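Local coordinates for protein nucleoside-diphosphate sugar epimerase (SulA family) (Corynebacterium glutamicum, PDB 3OH8) that probably binds a dinucleotide cofactor in a Rossmann-type domain and, from its family, probably acts on nucleotide-linked sugars as an epimerase, at residues Ala27-Pro32 against Ala123-Gln128; Arg161-Gln166 against Asp347-Ala352; Thr334-Trp339 against Leu410-Thr415; Ala341-Thr346 against Phe427-Ile432. All blocks are in the same frame, centred on the assembly; numbering follows the deposited sequence.

Contact 1 of 4, residues Ala27-Pro32 against Ala123-Gln128; sequences ARLTPP and AYRQTQ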
# COMPACT_ATOMS: atom_id res chain seq x y z
N ALA A 27 8.42 -2.85 5.23
CA ALA A 27 7.05 -3.26 4.90
C ALA A 27 6.66 -2.85 3.47
O ALA A 27 6.06 -3.64 2.73
CB ALA A 27 6.06 -2.69 5.92
N ARG A 28 6.99 -1.62 3.08
CA ARG A 28 6.64 -1.12 1.74
C ARG A 28 7.23 -1.99 0.64
O ARG A 28 6.56 -2.28 -0.35
CB ARG A 28 7.07 0.34 1.55
CG ARG A 28 6.42 1.36 2.51
CD ARG A 28 4.90 1.41 2.36
NE ARG A 28 4.50 1.99 1.08
CZ ARG A 28 3.25 2.03 0.63
NH1 ARG A 28 2.26 1.52 1.36
NH2 ARG A 28 2.98 2.59 -0.55
N LEU A 29 8.48 -2.43 0.79
CA LEU A 29 9.13 -3.19 -0.28
C LEU A 29 8.97 -4.72 -0.19
O LEU A 29 9.44 -5.45 -1.07
CB LEU A 29 10.63 -2.82 -0.37
CG LEU A 29 10.92 -1.33 -0.54
CD1 LEU A 29 12.42 -1.10 -0.88
CD2 LEU A 29 10.00 -0.73 -1.62
N THR A 30 8.31 -5.20 0.85
CA THR A 30 8.03 -6.63 0.97
C THR A 30 6.95 -7.02 -0.05
O THR A 30 5.88 -6.44 -0.05
CB THR A 30 7.57 -7.02 2.40
OG1 THR A 30 8.62 -6.75 3.33
CG2 THR A 30 7.21 -8.50 2.47
N PRO A 31 7.25 -7.98 -0.93
CA PRO A 31 6.29 -8.36 -1.97
C PRO A 31 4.99 -8.96 -1.38
O PRO A 31 5.05 -9.87 -0.55
CB PRO A 31 7.04 -9.43 -2.78
CG PRO A 31 8.49 -9.20 -2.48
CD PRO A 31 8.54 -8.69 -1.07
N PRO A 32 3.83 -8.45 -1.81
CA PRO A 32 2.56 -8.95 -1.29
C PRO A 32 2.30 -10.38 -1.73
O PRO A 32 1.49 -11.06 -1.11
CB PRO A 32 1.51 -8.03 -1.93
CG PRO A 32 2.26 -6.89 -2.53
CD PRO A 32 3.65 -7.36 -2.79
N ALA A 123 11.25 -6.98 -9.23
CA ALA A 123 10.44 -6.07 -10.04
C ALA A 123 9.51 -5.28 -9.11
O ALA A 123 9.29 -4.08 -9.31
CB ALA A 123 9.64 -6.85 -11.08
N TYR A 124 8.98 -5.95 -8.08
CA TYR A 124 8.11 -5.29 -7.10
C TYR A 124 8.87 -4.25 -6.27
O TYR A 124 8.43 -3.11 -6.13
CB TYR A 124 7.46 -6.31 -6.14
CG TYR A 124 6.57 -5.62 -5.13
CD1 TYR A 124 5.25 -5.28 -5.45
CD2 TYR A 124 7.05 -5.28 -3.87
CE1 TYR A 124 4.43 -4.62 -4.54
CE2 TYR A 124 6.23 -4.63 -2.94
CZ TYR A 124 4.92 -4.31 -3.28
OH TYR A 124 4.11 -3.66 -2.38
N ARG A 125 10.02 -4.65 -5.72
CA ARG A 125 10.86 -3.74 -4.95
C ARG A 125 11.18 -2.48 -5.75
O ARG A 125 11.10 -1.37 -5.22
CB ARG A 125 12.16 -4.42 -4.50
CG ARG A 125 12.00 -5.57 -3.51
CD ARG A 125 13.38 -6.11 -3.07
NE ARG A 125 14.25 -5.02 -2.64
CZ ARG A 125 14.37 -4.61 -1.38
NH1 ARG A 125 13.68 -5.22 -0.41
NH2 ARG A 125 15.15 -3.59 -1.08
N GLN A 126 11.55 -2.64 -7.03
CA GLN A 126 11.89 -1.51 -7.90
C GLN A 126 10.69 -0.59 -8.20
O GLN A 126 10.76 0.63 -8.03
CB GLN A 126 12.52 -1.99 -9.21
CG GLN A 126 13.78 -2.83 -9.03
CD GLN A 126 14.29 -3.45 -10.33
OE1 GLN A 126 15.45 -3.84 -10.42
NE2 GLN A 126 13.43 -3.55 -11.34
N THR A 127 9.59 -1.18 -8.68
CA THR A 127 8.41 -0.37 -9.00
C THR A 127 7.85 0.31 -7.74
O THR A 127 7.48 1.48 -7.77
CB THR A 127 7.30 -1.18 -9.72
OG1 THR A 127 6.94 -2.33 -8.94
CG2 THR A 127 7.80 -1.66 -11.08
N GLN A 128 7.80 -0.43 -6.64
CA GLN A 128 7.20 0.11 -5.43
C GLN A 128 8.00 1.29 -4.90
O GLN A 128 7.44 2.30 -4.49
CB GLN A 128 7.08 -0.97 -4.34
CG GLN A 128 6.27 -0.52 -3.12
CD GLN A 128 4.77 -0.48 -3.41
OE1 GLN A 128 4.30 -1.02 -4.41
NE2 GLN A 128 4.02 0.12 -2.51
O HOH W 1 4.14 -4.08 0.44
O HOH W 2 11.58 -7.20 -0.38
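Pro32 lies over one face of the Tyr124 ring. Its CD sits 3.5 Å from the ring centroid, 20° off the normal, which is a CH-pi contact. Pro31 adds a second CH-pi contact over the same face through its CA. The opposite face is backed by CB of Gln128, one helical turn on, and the ring also stacks with His438. With CG anti to the backbone N (chi1 180°), Tyr124 reaches out from its helix to residues 28-32. The edge of the ring meets the backbone there, with CD2 3.7 Å from Leu29 O.

The phenol end is tied by water. Water 1 donates to Tyr124 OH at 2.9 Å and lies close to the carbonyl oxygens of Ala27 and Thr30. Water 2 joins Leu29 O to NH1 of Arg125, accepting from the arginine at 2.9 Å. The Arg125 chain bends at chi3 (50°), and Leu29 CD1 rests over one face of its guanidinium, 3.7 Å from NH2. No clear direct hydrogen bond joins the two segments.

NH2 of Arg28 and NE2 of Gln128 are 3.3 Å apart, but both are donors. Their partners lie further out. Arg28 makes a salt bridge with Asp132. The Gln128 amide bonds His438 through OE1 and Asp343 through NE2. These second-shell groups position both side chains. The contact packs helix 25-29 and the Pro31-Pro32 segment that follows it against helix 119-139. From its topology this unit probably has the helix-grip (START/Bet v1-like) fold: helices 13-21 and 25-29 follow the first strand, and 119-139 is its long C-terminal helix.

Contact 2 of 4, residues Arg161-Gln166 against Asp347-Ala352; sequences RALTAQ and DIYYRA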
# COMPACT_ATOMS: atom_id res chain seq x y z
N ARG A 161 -2.39 -1.04 7.64
CA ARG A 161 -1.00 -1.40 7.80
C ARG A 161 -0.18 -0.79 6.66
O ARG A 161 0.92 -0.30 6.88
CB ARG A 161 -0.84 -2.92 7.84
CG ARG A 161 0.42 -3.42 8.48
CD ARG A 161 0.34 -4.93 8.73
NE ARG A 161 1.62 -5.47 9.19
CZ ARG A 161 1.89 -6.76 9.34
NH1 ARG A 161 0.97 -7.68 9.05
NH2 ARG A 161 3.09 -7.15 9.76
N ALA A 162 -0.73 -0.80 5.46
CA ALA A 162 -0.02 -0.19 4.33
C ALA A 162 0.08 1.33 4.47
O ALA A 162 1.14 1.94 4.22
CB ALA A 162 -0.66 -0.58 3.03
N LEU A 163 -1.02 1.96 4.87
CA LEU A 163 -1.05 3.40 5.08
C LEU A 163 -0.08 3.83 6.19
O LEU A 163 0.65 4.80 6.04
CB LEU A 163 -2.47 3.87 5.42
CG LEU A 163 -2.61 5.36 5.74
CD1 LEU A 163 -2.13 6.22 4.57
CD2 LEU A 163 -4.06 5.70 6.13
N THR A 164 -0.09 3.09 7.30
CA THR A 164 0.81 3.37 8.41
C THR A 164 2.28 3.36 7.97
O THR A 164 3.04 4.29 8.27
CB THR A 164 0.59 2.36 9.58
OG1 THR A 164 -0.71 2.58 10.17
CG2 THR A 164 1.66 2.53 10.65
N ALA A 165 2.66 2.32 7.25
CA ALA A 165 4.02 2.22 6.72
C ALA A 165 4.35 3.36 5.77
O ALA A 165 5.47 3.84 5.77
CB ALA A 165 4.23 0.89 6.02
N GLN A 166 3.39 3.77 4.95
CA GLN A 166 3.65 4.84 3.98
C GLN A 166 3.87 6.16 4.70
O GLN A 166 4.82 6.88 4.41
CB GLN A 166 2.48 4.96 3.00
CG GLN A 166 2.80 5.74 1.72
CD GLN A 166 1.61 5.78 0.78
OE1 GLN A 166 0.56 5.20 1.07
NE2 GLN A 166 1.76 6.47 -0.35
N ASP A 347 -2.53 5.96 -1.23
CA ASP A 347 -2.20 7.29 -1.77
C ASP A 347 -3.32 8.28 -1.50
O ASP A 347 -3.08 9.43 -1.12
CB ASP A 347 -1.94 7.23 -3.28
CG ASP A 347 -0.53 6.73 -3.62
OD1 ASP A 347 0.24 6.38 -2.69
OD2 ASP A 347 -0.21 6.69 -4.82
N ILE A 348 -4.56 7.83 -1.70
CA ILE A 348 -5.72 8.70 -1.53
C ILE A 348 -5.90 9.07 -0.06
O ILE A 348 -6.15 10.23 0.26
CB ILE A 348 -6.99 8.07 -2.15
CG1 ILE A 348 -6.86 8.10 -3.68
CG2 ILE A 348 -8.23 8.83 -1.72
CD1 ILE A 348 -7.82 7.15 -4.41
N TYR A 349 -5.75 8.11 0.83
CA TYR A 349 -5.79 8.42 2.26
C TYR A 349 -4.71 9.42 2.64
O TYR A 349 -4.95 10.41 3.33
CB TYR A 349 -5.66 7.15 3.11
CG TYR A 349 -7.00 6.49 3.38
CD1 TYR A 349 -7.85 6.98 4.36
CD2 TYR A 349 -7.40 5.36 2.67
CE1 TYR A 349 -9.09 6.37 4.63
CE2 TYR A 349 -8.63 4.75 2.92
CZ TYR A 349 -9.47 5.26 3.89
OH TYR A 349 -10.68 4.65 4.14
N TYR A 350 -3.49 9.12 2.18
CA TYR A 350 -2.32 9.93 2.50
C TYR A 350 -2.55 11.35 2.00
O TYR A 350 -2.41 12.31 2.76
CB TYR A 350 -1.09 9.28 1.85
CG TYR A 350 0.26 9.78 2.30
CD1 TYR A 350 0.56 11.13 2.30
CD2 TYR A 350 1.26 8.89 2.68
CE1 TYR A 350 1.83 11.59 2.70
CE2 TYR A 350 2.52 9.32 3.07
CZ TYR A 350 2.80 10.68 3.07
OH TYR A 350 4.05 11.11 3.46
N ARG A 351 -2.97 11.48 0.74
CA ARG A 351 -3.31 12.79 0.21
C ARG A 351 -4.38 13.49 1.05
O ARG A 351 -4.26 14.68 1.34
CB ARG A 351 -3.77 12.70 -1.25
CG ARG A 351 -4.02 14.07 -1.83
CD ARG A 351 -4.47 14.07 -3.29
NE ARG A 351 -4.69 15.46 -3.69
CZ ARG A 351 -4.59 15.92 -4.93
NH1 ARG A 351 -4.31 15.11 -5.94
NH2 ARG A 351 -4.77 17.22 -5.15
N ALA A 352 -5.44 12.76 1.40
CA ALA A 352 -6.52 13.37 2.19
C ALA A 352 -5.99 13.94 3.50
O ALA A 352 -6.39 15.02 3.95
CB ALA A 352 -7.63 12.35 2.46
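Gln166 has CG anti to the backbone N (chi1 -163°) and an extended chain beyond it, which carries its amide across to helix 342-354. Asp347 starts away from the other helix, but with its CG anti to the carbonyl carbon the carboxylate comes back toward the amide. The contact is a helix-helix crossing in the Rossmann-type domain. The two segment axes pass 9.9 Å apart at -52°.

Leu163 reaches across to helix 342-354 with both methyls. Its CD2 packs 3.7 Å from CB of Tyr349, and its CD1 lies 4.2 Å from CB of Tyr350. The Tyr349 ring leads away to strand 248-254. One turn further on, CG of Gln166 lies 3.6 Å from CD2 of Tyr350. The carbonyl oxygen of Gln166 is at the edge of that ring, in its plane. Phe135 of helix 119-139 meets the Tyr350 ring edge-to-face.

The polar groups are buried and well supplied with partners. OE1 of Gln166 takes a bond from OG1 of Thr346, and Asp347 OD2 forms a salt bridge with Arg428. The other carboxylate oxygen, OD1, receives NE2 of Gln166 at 2.8 Å, nearly along its C-O axis, with an N-H...O angle of 153°.

Contact 3 of 4, residues Thr334-Trp339 against Leu410-Thr415; sequences TSWFSW and LASQRT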
# COMPACT_ATOMS: atom_id res chain seq x y z
N THR A 334 -22.15 -8.56 -17.29
CA THR A 334 -22.20 -7.10 -17.44
C THR A 334 -22.06 -6.31 -16.14
O THR A 334 -22.04 -5.09 -16.16
CB THR A 334 -23.50 -6.62 -18.15
OG1 THR A 334 -24.63 -6.86 -17.31
CG2 THR A 334 -23.68 -7.33 -19.50
N SER A 335 -21.99 -7.00 -15.00
CA SER A 335 -21.85 -6.35 -13.70
C SER A 335 -20.56 -5.54 -13.63
O SER A 335 -19.49 -6.04 -13.98
CB SER A 335 -21.86 -7.39 -12.58
OG SER A 335 -23.18 -7.82 -12.31
N TRP A 336 -20.67 -4.29 -13.18
CA TRP A 336 -19.50 -3.41 -13.12
C TRP A 336 -18.74 -3.60 -11.82
O TRP A 336 -19.29 -3.47 -10.72
CB TRP A 336 -19.92 -1.93 -13.27
CG TRP A 336 -20.35 -1.53 -14.65
CD1 TRP A 336 -21.64 -1.37 -15.10
CD2 TRP A 336 -19.50 -1.22 -15.76
NE1 TRP A 336 -21.63 -0.97 -16.41
CE2 TRP A 336 -20.34 -0.89 -16.85
CE3 TRP A 336 -18.11 -1.21 -15.94
CZ2 TRP A 336 -19.83 -0.53 -18.10
CZ3 TRP A 336 -17.61 -0.85 -17.19
CH2 TRP A 336 -18.47 -0.52 -18.25
N PHE A 337 -17.46 -3.92 -11.96
CA PHE A 337 -16.58 -4.19 -10.83
C PHE A 337 -15.82 -2.90 -10.51
O PHE A 337 -15.00 -2.45 -11.30
CB PHE A 337 -15.61 -5.32 -11.19
CG PHE A 337 -14.70 -5.73 -10.08
CD1 PHE A 337 -15.20 -6.11 -8.85
CD2 PHE A 337 -13.32 -5.75 -10.27
CE1 PHE A 337 -14.35 -6.49 -7.83
CE2 PHE A 337 -12.47 -6.13 -9.25
CZ PHE A 337 -12.98 -6.50 -8.03
N SER A 338 -16.13 -2.31 -9.36
CA SER A 338 -15.53 -1.05 -8.93
C SER A 338 -14.31 -1.35 -8.04
O SER A 338 -14.45 -1.75 -6.88
CB SER A 338 -16.58 -0.23 -8.20
OG SER A 338 -16.03 0.92 -7.58
N TRP A 339 -13.12 -1.17 -8.61
CA TRP A 339 -11.88 -1.66 -7.99
C TRP A 339 -10.87 -0.53 -7.83
O TRP A 339 -10.96 0.48 -8.52
CB TRP A 339 -11.24 -2.72 -8.88
CG TRP A 339 -10.79 -2.16 -10.19
CD1 TRP A 339 -11.54 -1.99 -11.31
CD2 TRP A 339 -9.48 -1.66 -10.51
NE1 TRP A 339 -10.79 -1.42 -12.31
CE2 TRP A 339 -9.51 -1.21 -11.85
CE3 TRP A 339 -8.28 -1.54 -9.80
CZ2 TRP A 339 -8.40 -0.65 -12.49
CZ3 TRP A 339 -7.17 -0.99 -10.44
CH2 TRP A 339 -7.24 -0.56 -11.77
N LEU A 410 -22.53 -9.89 -7.83
CA LEU A 410 -23.89 -9.51 -7.48
C LEU A 410 -24.01 -7.99 -7.39
O LEU A 410 -25.10 -7.44 -7.52
CB LEU A 410 -24.36 -10.18 -6.18
CG LEU A 410 -24.64 -11.67 -6.33
CD1 LEU A 410 -25.13 -12.24 -5.02
CD2 LEU A 410 -25.66 -11.91 -7.43
N ALA A 411 -22.88 -7.32 -7.17
CA ALA A 411 -22.84 -5.87 -7.18
C ALA A 411 -22.52 -5.35 -8.59
O ALA A 411 -21.90 -6.05 -9.39
CB ALA A 411 -21.80 -5.34 -6.16
N SER A 412 -22.97 -4.14 -8.88
CA SER A 412 -22.66 -3.48 -10.14
C SER A 412 -22.60 -1.99 -9.86
O SER A 412 -23.62 -1.33 -9.69
CB SER A 412 -23.73 -3.76 -11.18
OG SER A 412 -23.41 -3.17 -12.43
N GLN A 413 -21.38 -1.46 -9.80
CA GLN A 413 -21.17 -0.07 -9.45
C GLN A 413 -20.18 0.52 -10.44
O GLN A 413 -18.99 0.18 -10.41
CB GLN A 413 -20.68 0.05 -8.00
CG GLN A 413 -21.73 -0.39 -6.98
CD GLN A 413 -21.17 -1.20 -5.82
OE1 GLN A 413 -21.75 -1.23 -4.73
NE2 GLN A 413 -20.04 -1.86 -6.05
N ARG A 414 -20.68 1.36 -11.34
CA ARG A 414 -19.86 1.96 -12.37
C ARG A 414 -19.32 3.29 -11.86
O ARG A 414 -19.67 4.36 -12.38
CB ARG A 414 -20.65 2.14 -13.66
CG ARG A 414 -19.80 2.52 -14.87
CD ARG A 414 -20.68 2.75 -16.10
NE ARG A 414 -19.88 3.01 -17.29
CZ ARG A 414 -20.38 3.23 -18.50
NH1 ARG A 414 -21.70 3.23 -18.69
NH2 ARG A 414 -19.56 3.46 -19.53
N THR A 415 -18.46 3.22 -10.84
CA THR A 415 -18.01 4.41 -10.14
C THR A 415 -16.90 5.15 -10.90
O THR A 415 -16.03 4.54 -11.54
CB THR A 415 -17.51 4.06 -8.72
OG1 THR A 415 -18.32 3.01 -8.15
CG2 THR A 415 -17.59 5.27 -7.81
O HOH W 3 -15.12 2.16 -10.39
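The carbonyl oxygen of Trp336 takes the backbone N-H of Gln413 at 3.0 Å, with an N-H...O angle of 165°. The donor is tilted out of the carbonyl plane. CA of Ser412 also approaches this oxygen, at 3.4 Å, in a CA-H...O contact. The N-H of the same tryptophan points almost straight, at 174°, to OG of Ser412, 3.1 Å away. A side-chain hydroxyl, not a backbone carbonyl, accepts here, so the two segments are not a regular strand pair.

The Trp336 indole lies beside Arg414, and the two side chains point the same way. The arginine has CG anti to its N and is extended on to NE, which lays it along one face of the ring. Its CG is over the five-membered ring, 3.9 Å from the centroid. NE of Arg414 is 3.6 Å from CZ2 of Trp336, and the ring and guanidinium planes are only 6° apart. Asp264 bonds both groups, OD1 to Trp336 NE1 and O to Arg414 NH1, which should help keep them parallel.

Further along, OG of Ser338 and OG1 of Thr415 are hydrogen-bonded at 3.2 Å. Water 3 donates to Thr415 O at 2.8 Å and is also bonded to Ser338 OG.

Strand 336-341 belongs to the mixed sheet of the Rossmann-type domain, where it runs parallel to strand 298-308 and antiparallel to 370-371. The weakly bonded strand 412-415 lies across it and runs parallel to strand 265-267. Helix 432-440 packs on Phe337 and Trp339.

Contact 4 of 4, residues Ala341-Thr346 against Phe427-Ile432; sequences AIDDLT and FRYTDI
The first turn of helix 342-354, which follows strand 336-341 in the Rossmann-type domain, meets the loop leading to helix 432-440. The carboxylate of Asp344 takes two successive backbone N-H groups of that loop. OD1 accepts from N of Arg428 at 2.6 Å, with an angle of 160°. OD2 accepts from N of Tyr429 at 2.8 Å, with an angle of 154°. Both oxygens use their syn lone pairs, so the loop backbone is gripped as by a fork. Water 4 donates to OD2 as well, at 2.7 Å, and also links Ala341 N and Tyr429 O.

Arg428 CB and CG lie alongside Asp344 OD1. The chain then runs extended over Asp343. CD of Arg428 is 3.8 Å from CB of Asp343, and that CB sits over one face of the guanidinium. Asp343 OD2 is 4.4 Å from NH1 of Arg428, well out of the guanidinium plane, so no direct salt bridge forms. Water 5 bridges the two groups. It accepts from NH1 at 2.9 Å, donates to OD2 of Asp343 and is bonded to Tyr429 OH. Chi1 of Tyr429 (-52°) brings CD2 of its ring to 3.6 Å from CB of Ala341. His438 stacks on the Tyr429 ring.

Arg428 has salt bridges to Asp347 through NE and to Asp132 through NH1. Asp343 OD1 bonds NE2 of Gln128. With two N-H groups and a water on its oxygens, buried Asp344 is probably held as a carboxylate, and the positive charge of Arg428 is probably balanced by its acidic neighbours.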
# COMPACT_ATOMS: atom_id res chain seq x y z
N ALA A 341 -6.37 -0.29 -6.93
CA ALA A 341 -5.13 -0.95 -6.50
C ALA A 341 -4.86 -0.48 -5.08
O ALA A 341 -5.13 0.67 -4.75
CB ALA A 341 -3.98 -0.57 -7.43
N ILE A 342 -4.38 -1.38 -4.23
CA ILE A 342 -4.21 -0.99 -2.84
C ILE A 342 -3.31 0.25 -2.69
O ILE A 342 -3.56 1.12 -1.85
CB ILE A 342 -3.73 -2.14 -1.94
CG1 ILE A 342 -3.68 -1.66 -0.49
CG2 ILE A 342 -2.38 -2.71 -2.40
CD1 ILE A 342 -3.54 -2.77 0.53
N ASP A 343 -2.28 0.35 -3.53
CA ASP A 343 -1.38 1.49 -3.41
C ASP A 343 -2.10 2.80 -3.74
O ASP A 343 -1.86 3.83 -3.11
CB ASP A 343 -0.15 1.32 -4.30
CG ASP A 343 0.77 0.22 -3.82
OD1 ASP A 343 1.02 0.14 -2.60
OD2 ASP A 343 1.24 -0.56 -4.68
N ASP A 344 -3.00 2.76 -4.72
CA ASP A 344 -3.77 3.96 -5.03
C ASP A 344 -4.70 4.35 -3.89
O ASP A 344 -4.93 5.54 -3.67
CB ASP A 344 -4.53 3.82 -6.34
CG ASP A 344 -3.63 4.07 -7.54
OD1 ASP A 344 -2.95 5.12 -7.55
OD2 ASP A 344 -3.58 3.23 -8.47
N LEU A 345 -5.22 3.36 -3.17
CA LEU A 345 -6.11 3.63 -2.05
C LEU A 345 -5.35 4.32 -0.91
O LEU A 345 -5.80 5.36 -0.41
CB LEU A 345 -6.80 2.35 -1.56
CG LEU A 345 -7.72 2.50 -0.34
CD1 LEU A 345 -8.81 3.51 -0.60
CD2 LEU A 345 -8.34 1.14 0.04
N THR A 346 -4.20 3.76 -0.51
CA THR A 346 -3.40 4.44 0.51
C THR A 346 -2.93 5.83 0.04
O THR A 346 -2.95 6.78 0.84
CB THR A 346 -2.23 3.58 1.06
OG1 THR A 346 -1.29 3.29 0.02
CG2 THR A 346 -2.76 2.26 1.64
N PHE A 427 -2.93 8.58 -10.70
CA PHE A 427 -3.10 7.22 -10.20
C PHE A 427 -1.90 6.40 -10.60
O PHE A 427 -1.38 6.54 -11.70
CB PHE A 427 -4.36 6.57 -10.78
CG PHE A 427 -5.63 7.12 -10.23
CD1 PHE A 427 -6.21 8.24 -10.80
CD2 PHE A 427 -6.25 6.53 -9.14
CE1 PHE A 427 -7.40 8.75 -10.31
CE2 PHE A 427 -7.43 7.04 -8.63
CZ PHE A 427 -8.01 8.16 -9.22
N ARG A 428 -1.46 5.52 -9.70
CA ARG A 428 -0.39 4.59 -10.00
C ARG A 428 -0.84 3.56 -11.03
O ARG A 428 -0.09 3.20 -11.93
CB ARG A 428 0.05 3.87 -8.73
CG ARG A 428 0.68 4.79 -7.69
CD ARG A 428 1.37 3.98 -6.60
NE ARG A 428 1.69 4.80 -5.44
CZ ARG A 428 2.59 4.46 -4.52
NH1 ARG A 428 3.25 3.32 -4.65
NH2 ARG A 428 2.84 5.26 -3.48
N TYR A 429 -2.07 3.06 -10.87
CA TYR A 429 -2.59 2.04 -11.77
C TYR A 429 -3.99 2.40 -12.27
O TYR A 429 -4.97 2.31 -11.54
CB TYR A 429 -2.59 0.68 -11.08
CG TYR A 429 -1.24 0.37 -10.50
CD1 TYR A 429 -0.20 -0.06 -11.32
CD2 TYR A 429 -0.99 0.54 -9.14
CE1 TYR A 429 1.06 -0.32 -10.80
CE2 TYR A 429 0.26 0.28 -8.61
CZ TYR A 429 1.29 -0.14 -9.45
OH TYR A 429 2.52 -0.40 -8.95
N THR A 430 -4.07 2.84 -13.52
CA THR A 430 -5.35 3.18 -14.11
C THR A 430 -6.02 1.93 -14.69
O THR A 430 -7.24 1.88 -14.85
CB THR A 430 -5.20 4.27 -15.20
OG1 THR A 430 -4.23 3.84 -16.15
CG2 THR A 430 -4.71 5.58 -14.59
N ASP A 431 -5.22 0.92 -15.02
CA ASP A 431 -5.74 -0.28 -15.66
C ASP A 431 -5.58 -1.50 -14.76
O ASP A 431 -4.51 -1.74 -14.21
CB ASP A 431 -5.02 -0.54 -16.99
CG ASP A 431 -4.92 0.71 -17.84
OD1 ASP A 431 -5.95 1.40 -18.00
OD2 ASP A 431 -3.81 1.00 -18.33
N ILE A 432 -6.65 -2.28 -14.64
CA ILE A 432 -6.66 -3.38 -13.69
C ILE A 432 -5.61 -4.46 -13.97
O ILE A 432 -5.06 -5.05 -13.05
CB ILE A 432 -8.06 -4.02 -13.60
CG1 ILE A 432 -8.15 -4.91 -12.36
CG2 ILE A 432 -8.39 -4.77 -14.88
CD1 ILE A 432 -9.56 -5.33 -12.01
O HOH W 4 -5.88 1.88 -8.90
O HOH W 5 3.07 1.09 -6.49

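In the fold
Contacts 1, 2 and 4 form one cluster near the centre of the chain, their centres 12 to 16 Å apart. Contacts 2 and 4 share helix 342-354 and are in direct polar contact. Contact 1 touches both, through Arg28 on helix 158-169 and Gln128 on Asp343. Contact 3 lies further out, about 17 Å from contact 4 between centres, but Trp339 packs on the 427-432 segment. Along the chain contact 1 closes first. Contacts 2, 3 and 4 then interleave. Contacts 1, 2 and 4 thus join the N-terminal part, the epimerase-family region and the DUF1731-family region in one buried network. Contact 3 joins the last two further out, on the strand leading into helix 342-354.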